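Local atomic coordinates of beta-lactamase II (Erythrobacter litoralis, PDB entry 6V72), a protein that probably hydrolyses the beta-lactam ring of antibiotics to a substituted beta-amino acid, as a zinc-dependent class B metallo-beta-lactamase. Residues 27-39 with 51-65. Sequence-based numbering, arbitrary orientation.
With EDO (1,2-ethanediol), chain K; FMT (formic acid), chain J.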
# COMPACT_ATOMS: atom_id res chain seq x y z
N PHE A 27 5.80 7.55 25.87
CA PHE A 27 6.71 6.48 26.27
C PHE A 27 5.95 5.36 26.94
O PHE A 27 5.07 5.60 27.79
CB PHE A 27 7.78 7.00 27.23
CG PHE A 27 8.84 7.84 26.58
CD1 PHE A 27 9.86 7.25 25.83
CD2 PHE A 27 8.82 9.22 26.72
CE1 PHE A 27 10.84 8.04 25.23
CE2 PHE A 27 9.79 10.00 26.13
CZ PHE A 27 10.81 9.41 25.39
N SER A 28 6.29 4.12 26.61
CA SER A 28 5.73 2.99 27.33
C SER A 28 6.83 1.97 27.58
O SER A 28 7.77 1.85 26.79
CB SER A 28 4.55 2.34 26.60
OG SER A 28 4.86 2.08 25.26
N GLN A 29 6.72 1.25 28.68
CA GLN A 29 7.75 0.31 29.08
C GLN A 29 7.40 -1.08 28.57
O GLN A 29 6.32 -1.61 28.87
CB GLN A 29 7.91 0.32 30.60
CG GLN A 29 9.25 -0.17 31.05
CD GLN A 29 9.37 -0.19 32.55
OE1 GLN A 29 10.19 0.51 33.12
NE2 GLN A 29 8.54 -0.99 33.20
N LEU A 30 8.31 -1.67 27.78
CA LEU A 30 8.13 -3.04 27.30
C LEU A 30 8.70 -4.07 28.26
O LEU A 30 8.26 -5.22 28.28
CB LEU A 30 8.81 -3.21 25.94
CG LEU A 30 8.27 -2.31 24.84
CD1 LEU A 30 8.90 -2.69 23.48
CD2 LEU A 30 6.75 -2.36 24.79
N ALA A 31 9.70 -3.66 29.04
CA ALA A 31 10.36 -4.51 30.01
C ALA A 31 11.19 -3.56 30.86
O ALA A 31 11.37 -2.40 30.51
CB ALA A 31 11.25 -5.57 29.35
N GLU A 32 11.71 -4.06 31.98
CA GLU A 32 12.61 -3.24 32.77
C GLU A 32 13.77 -2.74 31.91
O GLU A 32 14.48 -3.54 31.29
CB GLU A 32 13.14 -4.03 33.96
CG GLU A 32 14.05 -3.21 34.83
CD GLU A 32 14.57 -3.98 36.02
OE1 GLU A 32 13.90 -4.96 36.44
OE2 GLU A 32 15.64 -3.62 36.53
N GLY A 33 13.92 -1.42 31.84
CA GLY A 33 14.97 -0.81 31.05
C GLY A 33 14.73 -0.77 29.56
O GLY A 33 15.65 -0.41 28.80
N VAL A 34 13.54 -1.12 29.09
CA VAL A 34 13.23 -1.08 27.66
C VAL A 34 12.02 -0.18 27.47
O VAL A 34 10.89 -0.56 27.81
CB VAL A 34 12.98 -2.47 27.07
CG1 VAL A 34 12.73 -2.35 25.56
CG2 VAL A 34 14.15 -3.40 27.36
N TRP A 35 12.25 0.98 26.89
CA TRP A 35 11.19 1.94 26.60
C TRP A 35 10.85 1.89 25.12
O TRP A 35 11.74 1.78 24.27
CB TRP A 35 11.62 3.35 26.97
CG TRP A 35 11.73 3.51 28.45
CD1 TRP A 35 12.86 3.41 29.20
CD2 TRP A 35 10.65 3.75 29.36
NE1 TRP A 35 12.56 3.60 30.52
CE2 TRP A 35 11.21 3.81 30.65
CE3 TRP A 35 9.28 3.95 29.21
CZ2 TRP A 35 10.44 4.05 31.80
CZ3 TRP A 35 8.50 4.18 30.35
CH2 TRP A 35 9.09 4.22 31.63
N MSE A 36 9.57 1.97 24.82
CA MSE A 36 9.15 2.27 23.46
C MSE A 36 8.78 3.73 23.35
O MSE A 36 8.08 4.26 24.22
CB MSE A 36 8.00 1.37 23.02
CG MSE A 36 7.70 1.52 21.53
SE MSE A 36 6.23 0.32 21.01
CE MSE A 36 7.43 -1.06 20.60
N HIS A 37 9.34 4.42 22.36
CA HIS A 37 8.92 5.79 22.08
C HIS A 37 7.96 5.78 20.91
O HIS A 37 8.18 5.09 19.91
CB HIS A 37 10.11 6.74 21.83
CG HIS A 37 11.00 6.40 20.67
ND1 HIS A 37 10.72 6.76 19.36
CD2 HIS A 37 12.24 5.83 20.63
CE1 HIS A 37 11.70 6.38 18.57
NE2 HIS A 37 12.64 5.82 19.32
N THR A 38 6.89 6.55 21.04
CA THR A 38 5.89 6.68 19.98
C THR A 38 5.65 8.15 19.71
O THR A 38 5.43 8.94 20.64
CB THR A 38 4.57 6.00 20.36
OG1 THR A 38 4.84 4.62 20.62
CG2 THR A 38 3.53 6.11 19.23
N THR A 39 5.65 8.52 18.43
CA THR A 39 5.29 9.85 18.00
C THR A 39 4.32 9.76 16.84
O THR A 39 4.18 8.71 16.19
CB THR A 39 6.52 10.67 17.60
OG1 THR A 39 7.32 9.93 16.67
CG2 THR A 39 7.35 11.07 18.84
N SER A 51 4.70 6.36 14.79
CA SER A 51 6.00 5.77 14.53
C SER A 51 6.60 5.38 15.87
O SER A 51 6.60 6.20 16.81
CB SER A 51 6.93 6.75 13.78
OG SER A 51 8.15 6.10 13.44
N ASN A 52 7.04 4.12 15.98
CA ASN A 52 7.60 3.55 17.21
C ASN A 52 9.08 3.25 17.05
O ASN A 52 9.51 2.73 16.02
CB ASN A 52 6.94 2.23 17.59
CG ASN A 52 5.44 2.29 17.63
OD1 ASN A 52 4.76 1.40 17.07
ND2 ASN A 52 4.90 3.28 18.27
N GLY A 53 9.83 3.49 18.12
CA GLY A 53 11.19 3.01 18.23
C GLY A 53 11.48 2.62 19.66
O GLY A 53 10.55 2.54 20.47
N LEU A 54 12.75 2.36 20.00
CA LEU A 54 13.09 1.89 21.34
C LEU A 54 14.14 2.78 21.97
O LEU A 54 14.92 3.45 21.29
CB LEU A 54 13.63 0.44 21.34
CG LEU A 54 12.78 -0.64 20.66
CD1 LEU A 54 13.52 -1.97 20.66
CD2 LEU A 54 11.45 -0.74 21.37
N LEU A 55 14.14 2.78 23.30
CA LEU A 55 15.21 3.39 24.09
C LEU A 55 15.59 2.35 25.14
O LEU A 55 14.75 1.96 25.96
CB LEU A 55 14.73 4.70 24.71
CG LEU A 55 15.72 5.61 25.39
CD1 LEU A 55 16.72 6.23 24.41
CD2 LEU A 55 14.91 6.71 26.08
N VAL A 56 16.83 1.85 25.08
CA VAL A 56 17.25 0.69 25.85
C VAL A 56 18.36 1.11 26.80
O VAL A 56 19.39 1.63 26.37
CB VAL A 56 17.72 -0.45 24.94
CG1 VAL A 56 18.22 -1.65 25.77
CG2 VAL A 56 16.60 -0.86 23.99
N VAL A 57 18.17 0.84 28.09
CA VAL A 57 19.16 1.16 29.11
C VAL A 57 20.33 0.18 29.04
O VAL A 57 20.14 -1.04 28.97
CB VAL A 57 18.53 1.15 30.50
CG1 VAL A 57 19.62 1.26 31.59
CG2 VAL A 57 17.48 2.26 30.63
N ASN A 58 21.54 0.71 29.10
CA ASN A 58 22.74 -0.10 29.32
C ASN A 58 23.62 0.65 30.31
O ASN A 58 24.30 1.62 29.93
CB ASN A 58 23.49 -0.35 28.01
CG ASN A 58 24.75 -1.18 28.22
OD1 ASN A 58 25.32 -1.21 29.31
ND2 ASN A 58 25.19 -1.86 27.17
N GLY A 59 23.62 0.21 31.57
CA GLY A 59 24.44 0.86 32.57
C GLY A 59 23.93 2.27 32.79
O GLY A 59 22.75 2.48 33.08
N ASP A 60 24.82 3.24 32.63
CA ASP A 60 24.50 4.64 32.85
C ASP A 60 24.17 5.39 31.57
O ASP A 60 24.13 6.63 31.58
CB ASP A 60 25.65 5.34 33.57
CG ASP A 60 25.92 4.76 34.96
OD1 ASP A 60 24.96 4.42 35.68
OD2 ASP A 60 27.11 4.64 35.32
N ASN A 61 23.92 4.69 30.47
CA ASN A 61 23.55 5.32 29.21
C ASN A 61 22.38 4.58 28.59
O ASN A 61 21.92 3.55 29.09
CB ASN A 61 24.73 5.35 28.23
CG ASN A 61 25.80 6.35 28.66
OD1 ASN A 61 26.83 5.98 29.24
ND2 ASN A 61 25.55 7.63 28.39
N THR A 62 21.88 5.14 27.49
CA THR A 62 20.85 4.47 26.70
C THR A 62 21.29 4.33 25.26
O THR A 62 22.18 5.03 24.78
CB THR A 62 19.50 5.22 26.74
OG1 THR A 62 19.72 6.62 26.51
CG2 THR A 62 18.81 5.03 28.10
N ILE A 63 20.65 3.38 24.58
CA ILE A 63 20.81 3.15 23.15
C ILE A 63 19.47 3.37 22.49
O ILE A 63 18.45 2.85 22.94
CB ILE A 63 21.33 1.73 22.86
CG1 ILE A 63 22.72 1.56 23.47
CG2 ILE A 63 21.39 1.48 21.37
CD1 ILE A 63 22.89 0.23 24.10
N LEU A 64 19.47 4.15 21.42
CA LEU A 64 18.26 4.54 20.70
C LEU A 64 18.08 3.67 19.47
O LEU A 64 19.03 3.48 18.70
CB LEU A 64 18.34 6.01 20.30
CG LEU A 64 17.14 6.60 19.54
CD1 LEU A 64 15.90 6.58 20.38
CD2 LEU A 64 17.47 8.01 19.07
N VAL A 65 16.87 3.13 19.29
CA VAL A 65 16.50 2.46 18.04
C VAL A 65 15.49 3.35 17.34
O VAL A 65 14.38 3.53 17.85
CB VAL A 65 15.91 1.06 18.27
CG1 VAL A 65 15.50 0.46 16.90
CG2 VAL A 65 16.91 0.17 19.02
C1 EDO K . 17.41 -3.27 29.46
O1 EDO K . 18.33 -2.72 30.41
C2 EDO K . 18.17 -4.11 28.43
O2 EDO K . 18.87 -5.17 29.08
C FMT J . 1.74 2.05 18.80
O1 FMT J . 1.97 2.12 17.60
O2 FMT J . 2.40 2.63 19.67
O HOH W 1 8.77 7.70 17.68
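Strands 34-39 and 51-58 pair as antiparallel neighbours, their N-to-C directions 150° apart, with W35-L55, H37-G53 and T39-S51 as hydrogen-bonded pairs and V57 N closing the ladder on G33 O at 2.9 Å. The H37 imidazole reaches across the partner strand. Its CG sits between the backbone N and the carbonyl carbon (chi1 60°), which turns the ring over G53, whose CA lies 3.6 Å from the ring centroid, a CH-pi contact over the face. With no side chain at G53, the ring lies directly on the backbone. H37 NE2 then spans to the third strand, donating to V65 O at 3.2 Å; the bond is bent, NE2 stands above the carbonyl plane, and D66 O is a second, weak partner of NE2. V65 O also accepts from L54 N. At the ring's in-plane edge, a water 2.7 Å from H37 ND1 also bonds T39 OG1 and donates to S51 O. This hairpin belongs to the N-terminal sheet of the metallo-beta-lactamase alphabeta/betaalpha fold, and S51 lies near the zinc ligands H226 and H96. On the sheet face that carries H37, W35 CB meets L55 CB at 4.1 Å, and helix 71-84 covers this side through W80 and I77. On the other face of the sheet, selenomethionine M36 extends with CG anti to its N (chi1 -171°); its SE passes 4.0 Å from N52 CB, while the L30 and L54 side chains cross at about a right angle, L30 CD1 3.8 Å from L54 CD2.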